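Local structure of 5' nucleotidase family protein (Staphylococcus aureus subsp. aureus, 4Q7F) at residues S26-Y31 and M46-A51; F22-D27 and F66-G71. The protein belongs to the 5' nucleotidase family and pairs a calcineurin-like, metal-binding phosphoesterase domain with a 5'-nucleotidase C-terminal domain. One frame throughout, in Å; residues are numbered along the deposited sequence.

Interaction 1: residues S26-Y31 and M46-A51; sequences SDVHGY and MGLLLA. With MN (manganese (II) ion), chain C.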
loop_
_atom_site.group_PDB
_atom_site.type_symbol
_atom_site.label_atom_id
_atom_site.label_comp_id
_atom_site.label_asym_id
_atom_site.label_seq_id
_atom_site.Cartn_x
_atom_site.Cartn_y
_atom_site.Cartn_z
ATOM N N SER A 26 6.988 -9.712 3.041
ATOM C CA SER A 26 6.781 -8.550 2.191
ATOM C C SER A 26 5.582 -7.795 2.696
ATOM O O SER A 26 4.655 -8.390 3.263
ATOM C CB SER A 26 6.542 -8.955 0.727
ATOM O OG SER A 26 6.512 -7.824 -0.139
ATOM N N ASP A 27 5.613 -6.481 2.505
ATOM C CA ASP A 27 4.514 -5.622 2.910
ATOM C C ASP A 27 4.084 -5.855 4.363
ATOM O O ASP A 27 2.907 -6.013 4.672
ATOM C CB ASP A 27 3.352 -5.782 1.915
ATOM C CG ASP A 27 3.767 -5.485 0.463
ATOM O OD1 ASP A 27 4.365 -6.353 -0.223
ATOM O OD2 ASP A 27 3.404 -4.402 -0.052
ATOM N N VAL A 28 5.078 -5.920 5.253
ATOM C CA VAL A 28 4.832 -6.082 6.666
ATOM C C VAL A 28 4.076 -4.866 7.197
ATOM O O VAL A 28 3.200 -4.986 8.089
ATOM C CB VAL A 28 6.132 -6.311 7.416
ATOM C CG1 VAL A 28 5.852 -6.422 8.910
ATOM C CG2 VAL A 28 6.755 -7.584 6.866
ATOM N N HIS A 29 4.419 -3.713 6.619
ATOM C CA HIS A 29 3.737 -2.450 6.854
ATOM C C HIS A 29 3.703 -1.970 8.287
ATOM O O HIS A 29 2.739 -1.336 8.713
ATOM C CB HIS A 29 2.317 -2.496 6.266
ATOM C CG HIS A 29 2.258 -2.193 4.801
ATOM N ND1 HIS A 29 2.566 -0.951 4.299
ATOM C CD2 HIS A 29 1.865 -2.939 3.741
ATOM C CE1 HIS A 29 2.385 -0.945 2.989
ATOM N NE2 HIS A 29 1.964 -2.141 2.624
ATOM N N GLY A 30 4.742 -2.318 9.046
ATOM C CA GLY A 30 4.844 -1.870 10.432
ATOM C C GLY A 30 3.940 -2.626 11.372
ATOM O O GLY A 30 3.677 -2.145 12.488
ATOM N N TYR A 31 3.421 -3.780 10.918
ATOM C CA TYR A 31 2.653 -4.678 11.772
ATOM C C TYR A 31 3.660 -5.662 12.387
ATOM O O TYR A 31 3.970 -6.707 11.824
ATOM C CB TYR A 31 1.567 -5.399 11.006
ATOM C CG TYR A 31 0.446 -4.460 10.640
ATOM C CD1 TYR A 31 0.500 -3.701 9.493
ATOM C CD2 TYR A 31 -0.630 -4.279 11.495
ATOM C CE1 TYR A 31 -0.520 -2.808 9.166
ATOM C CE2 TYR A 31 -1.652 -3.386 11.186
ATOM C CZ TYR A 31 -1.578 -2.653 10.021
ATOM O OH TYR A 31 -2.570 -1.762 9.709
HETATM N N MSE A 46 -0.286 -13.064 13.295
HETATM C CA MSE A 46 0.187 -12.127 12.277
HETATM C C MSE A 46 1.254 -11.278 12.855
HETATM O O MSE A 46 1.516 -11.308 14.062
HETATM C CB MSE A 46 -0.974 -11.148 11.925
HETATM C CG MSE A 46 -1.320 -10.152 13.087
HETATM SE SE MSE A 46 -2.788 -9.001 12.493
HETATM C CE MSE A 46 -1.654 -7.744 11.480
ATOM N N GLY A 47 1.901 -10.507 12.013
ATOM C CA GLY A 47 2.920 -9.599 12.481
ATOM C C GLY A 47 4.301 -10.198 12.381
ATOM O O GLY A 47 4.448 -11.394 12.328
ATOM N N LEU A 48 5.306 -9.321 12.380
ATOM C CA LEU A 48 6.681 -9.705 12.170
ATOM C C LEU A 48 7.280 -10.525 13.317
ATOM O O LEU A 48 8.086 -11.433 13.092
ATOM C CB LEU A 48 7.518 -8.441 11.913
ATOM C CG LEU A 48 8.955 -8.686 11.482
ATOM C CD1 LEU A 48 8.968 -9.312 10.104
ATOM C CD2 LEU A 48 9.784 -7.414 11.503
ATOM N N LEU A 49 6.905 -10.217 14.542
ATOM C CA LEU A 49 7.428 -10.993 15.663
ATOM C C LEU A 49 7.112 -12.479 15.450
ATOM O O LEU A 49 7.999 -13.317 15.470
ATOM C CB LEU A 49 6.852 -10.508 16.975
ATOM C CG LEU A 49 7.448 -9.188 17.455
ATOM C CD1 LEU A 49 6.705 -8.752 18.706
ATOM C CD2 LEU A 49 8.947 -9.332 17.737
ATOM N N LEU A 50 5.851 -12.778 15.175
ATOM C CA LEU A 50 5.414 -14.143 15.015
ATOM C C LEU A 50 5.892 -14.740 13.698
ATOM O O LEU A 50 6.346 -15.884 13.666
ATOM C CB LEU A 50 3.897 -14.226 15.168
ATOM C CG LEU A 50 3.253 -15.581 15.240
ATOM C CD1 LEU A 50 3.822 -16.365 16.415
ATOM C CD2 LEU A 50 1.751 -15.377 15.394
ATOM N N ALA A 51 5.838 -13.962 12.621
ATOM C CA ALA A 51 6.324 -14.468 11.341
ATOM C C ALA A 51 7.803 -14.823 11.447
ATOM O O ALA A 51 8.233 -15.839 10.937
ATOM C CB ALA A 51 6.105 -13.457 10.246
HETATM MN MN MN C . 2.114 -2.695 0.438
HETATM O O HOH W 1 1.504 -1.986 -1.623
HETATM O O HOH W 2 0.367 -0.991 0.426
#

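Interaction 2: residues F22-D27 and F66-G71; sequences FYVVSD and FKIDNG. With MN (manganese (II) ion), chain C.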
loop_
_atom_site.group_PDB
_atom_site.type_symbol
_atom_site.label_atom_id
_atom_site.label_comp_id
_atom_site.label_asym_id
_atom_site.label_seq_id
_atom_site.Cartn_x
_atom_site.Cartn_y
_atom_site.Cartn_z
ATOM N N PHE A 22 15.421 -19.845 1.223
ATOM C CA PHE A 22 15.168 -18.431 1.148
ATOM C C PHE A 22 13.818 -18.131 1.747
ATOM O O PHE A 22 12.817 -18.654 1.298
ATOM C CB PHE A 22 15.177 -17.958 -0.306
ATOM C CG PHE A 22 16.528 -17.981 -0.943
ATOM C CD1 PHE A 22 16.980 -19.110 -1.597
ATOM C CD2 PHE A 22 17.346 -16.854 -0.910
ATOM C CE1 PHE A 22 18.219 -19.122 -2.206
ATOM C CE2 PHE A 22 18.582 -16.861 -1.514
ATOM C CZ PHE A 22 19.029 -17.998 -2.155
ATOM N N TYR A 23 13.813 -17.303 2.785
ATOM C CA TYR A 23 12.597 -16.876 3.463
ATOM C C TYR A 23 12.338 -15.406 3.192
ATOM O O TYR A 23 13.236 -14.556 3.341
ATOM C CB TYR A 23 12.757 -17.029 4.975
ATOM C CG TYR A 23 12.894 -18.436 5.414
ATOM C CD1 TYR A 23 11.758 -19.205 5.663
ATOM C CD2 TYR A 23 14.153 -19.023 5.589
ATOM C CE1 TYR A 23 11.855 -20.507 6.066
ATOM C CE2 TYR A 23 14.266 -20.328 6.010
ATOM C CZ TYR A 23 13.114 -21.064 6.243
ATOM O OH TYR A 23 13.193 -22.346 6.635
ATOM N N VAL A 24 11.100 -15.081 2.868
ATOM C CA VAL A 24 10.781 -13.716 2.589
ATOM C C VAL A 24 9.466 -13.280 3.200
ATOM O O VAL A 24 8.502 -14.034 3.220
ATOM C CB VAL A 24 10.782 -13.432 1.053
ATOM C CG1 VAL A 24 9.927 -14.443 0.303
ATOM C CG2 VAL A 24 10.313 -12.002 0.757
ATOM N N VAL A 25 9.493 -12.072 3.766
ATOM C CA VAL A 25 8.299 -11.371 4.217
ATOM C C VAL A 25 8.208 -10.156 3.300
ATOM O O VAL A 25 9.236 -9.648 2.784
ATOM C CB VAL A 25 8.318 -10.959 5.701
ATOM C CG1 VAL A 25 8.192 -12.187 6.576
ATOM C CG2 VAL A 25 9.568 -10.168 6.067
ATOM N N SER A 26 6.988 -9.712 3.041
ATOM C CA SER A 26 6.781 -8.550 2.191
ATOM C C SER A 26 5.582 -7.795 2.696
ATOM O O SER A 26 4.655 -8.390 3.263
ATOM C CB SER A 26 6.542 -8.955 0.727
ATOM O OG SER A 26 6.512 -7.824 -0.139
ATOM N N ASP A 27 5.613 -6.481 2.505
ATOM C CA ASP A 27 4.514 -5.622 2.910
ATOM C C ASP A 27 4.084 -5.855 4.363
ATOM O O ASP A 27 2.907 -6.013 4.672
ATOM C CB ASP A 27 3.352 -5.782 1.915
ATOM C CG ASP A 27 3.767 -5.485 0.463
ATOM O OD1 ASP A 27 4.365 -6.353 -0.223
ATOM O OD2 ASP A 27 3.404 -4.402 -0.052
ATOM N N PHE A 66 18.661 -17.747 4.093
ATOM C CA PHE A 66 18.640 -16.306 4.003
ATOM C C PHE A 66 17.234 -15.775 4.316
ATOM O O PHE A 66 16.219 -16.427 4.026
ATOM C CB PHE A 66 19.100 -15.830 2.615
ATOM C CG PHE A 66 20.577 -15.912 2.420
ATOM C CD1 PHE A 66 21.193 -17.132 2.197
ATOM C CD2 PHE A 66 21.358 -14.758 2.451
ATOM C CE1 PHE A 66 22.558 -17.207 2.013
ATOM C CE2 PHE A 66 22.726 -14.832 2.281
ATOM C CZ PHE A 66 23.331 -16.060 2.063
ATOM N N LYS A 67 17.223 -14.593 4.919
ATOM C CA LYS A 67 16.016 -13.908 5.375
ATOM C C LYS A 67 15.939 -12.530 4.699
ATOM O O LYS A 67 16.877 -11.706 4.766
ATOM C CB LYS A 67 16.051 -13.881 6.908
ATOM C CG LYS A 67 14.862 -13.287 7.609
ATOM C CD LYS A 67 14.636 -13.890 9.006
ATOM C CE LYS A 67 15.805 -13.762 9.958
ATOM N NZ LYS A 67 15.390 -14.018 11.368
ATOM N N ILE A 68 14.796 -12.289 4.048
ATOM C CA ILE A 68 14.566 -11.120 3.215
ATOM C C ILE A 68 13.287 -10.362 3.520
ATOM O O ILE A 68 12.261 -10.970 3.805
ATOM C CB ILE A 68 14.417 -11.602 1.749
ATOM C CG1 ILE A 68 15.646 -12.418 1.343
ATOM C CG2 ILE A 68 14.137 -10.439 0.789
ATOM C CD1 ILE A 68 15.546 -13.147 0.024
ATOM N N ASP A 69 13.386 -9.039 3.543
ATOM C CA ASP A 69 12.197 -8.157 3.605
ATOM C C ASP A 69 12.047 -7.529 2.226
ATOM O O ASP A 69 12.966 -6.881 1.724
ATOM C CB ASP A 69 12.269 -7.080 4.680
ATOM C CG ASP A 69 11.003 -6.211 4.686
ATOM O OD1 ASP A 69 10.910 -5.356 3.785
ATOM O OD2 ASP A 69 10.110 -6.399 5.565
ATOM N N ASN A 70 10.884 -7.683 1.609
ATOM C CA ASN A 70 10.699 -7.203 0.235
ATOM C C ASN A 70 9.925 -5.900 0.075
ATOM O O ASN A 70 9.217 -5.688 -0.953
ATOM C CB ASN A 70 10.070 -8.312 -0.639
ATOM C CG ASN A 70 10.136 -7.986 -2.136
ATOM O OD1 ASN A 70 11.168 -7.502 -2.639
ATOM N ND2 ASN A 70 9.044 -8.237 -2.852
ATOM N N GLY A 71 10.046 -5.000 1.057
ATOM C CA GLY A 71 9.435 -3.671 0.921
ATOM C C GLY A 71 8.129 -3.385 1.634
ATOM O O GLY A 71 7.399 -4.287 2.031
HETATM MN MN MN C . 2.114 -2.695 0.438
HETATM O O HOH W 1 1.504 -1.986 -1.623
HETATM O O HOH W 2 0.367 -0.991 0.426
#

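Interaction 1: residues S26-Y31 and M46-A51
Tyr31 O takes the backbone N-H of Leu48, N to O 3.0 Å, in the carbonyl plane and on a lone pair, though the bond is bent to 144° at the hydrogen. Gly47, the N-cap of helix 48-59, brings its CA to the same oxygen in a CA-H...O contact. One carbonyl thus meets both the N-cap residue and the first residue of the helix. A type I' beta turn from Val28 to Tyr31, with Tyr31 N bonded to Val28 O, sets it there. The selenomethionine Met46 folds back at chi3 (-82°), which lays its CE methyl 3.6 Å from Tyr31 CD2, oblique to the ring. Val28 CG1 lies 4.0 Å from Leu48 CB, the two side chains crossing at about a right angle; chi1 of 178° swings this methyl beside the carbonyl carbon. Asp27 OD2 and His29 NE2 bind manganese with Asp72, His249 and two waters. Asp27 OD1 accepts from Ser26 OG, on its anti side but tilted out of the carboxylate plane, and from His247 N, which fixes the carboxylate's rotation. The chemistry is therefore divided: apolar groups and one backbone bond hold the loop against the helix start, while Asp27 and His29 bind the metal, Ser26 steadying the first of them.

Interaction 2: residues F22-D27 and F66-G71
Two neighbouring parallel strands of a beta-alpha-beta unit, 19-25 and 65-69, run together here toward the manganese site. Their backbones alternate donors and acceptors: Tyr23 N gives to Phe66 O, Ile68 N to Tyr23 O (2.8 Å), Val25 N to Ile68 O and Asn70 N to Val25 O. Beyond the strands a further bond follows, Asp27 N to Gly71 O at 2.9 Å, which ties the loop carrying a metal ligand to the neighbouring loop.

On one face stand Phe22, Val24, Phe66 and Ile68. The rings of Phe22 and Phe66 point the same way with planes 22° apart, but they are slid so far, centroids 6.0 Å apart, that they barely overlap. Ile68 CD1 instead comes to the edge of the Phe22 ring, 4.2 Å from CD2. Val24 CG2, placed anti to the backbone N, reaches 4.0 Å to Asn70 CB. Strand 242-244 packs on this face, Ile242 on Phe22 and Ile244 on Val24, Ile68 and Asn70.

The other face carries Tyr23, Val25, Lys67 and Asp69; Tyr23 and Lys67 pack on helix 48-59. Phe66 O lies at the edge of the Tyr23 ring, whose OH bonds Asp58; Lys67 NZ reaches Asn52 and Glu56. Asp69 crosses Val25 at about a right angle, OD2 lying 3.8 Å from Val25 CG2 and bonding Tyr97 OH. Its OD1 accepts Gly71 N at 2.9 Å from above the carboxylate plane, an Asx turn that bends the chain just before Asp72. Asn70 O, 3.5 Å from Ser26 OG, is bonded by His207, a magnesium ligand. Parallel strands that deliver metal-binding aspartates from the loops at their C-terminal ends are the hallmark of the calcineurin-like metallophosphoesterase core.

In the fold
Both interactions start from the same piece of chain and share Ser26 and Asp27; their centres are about 10 Å apart. In sequence, strand 19-25 runs into the metal-binding loop, then helix 48-59 and strand 65-69 complete the beta-alpha-beta unit. Interaction 2 pairs its two strands within a five-stranded mixed sheet, and interaction 1 joins the loop to the start of its helix. The two meet where Val28 CG2 packs on Asp69 OD2 and Leu48 CD1 on Val25 CG2. The loop holding Asp27 and His29 is thus tied to the loop that follows the adjacent strand and to the helix start, which sets these manganese ligands within the phosphoesterase domain.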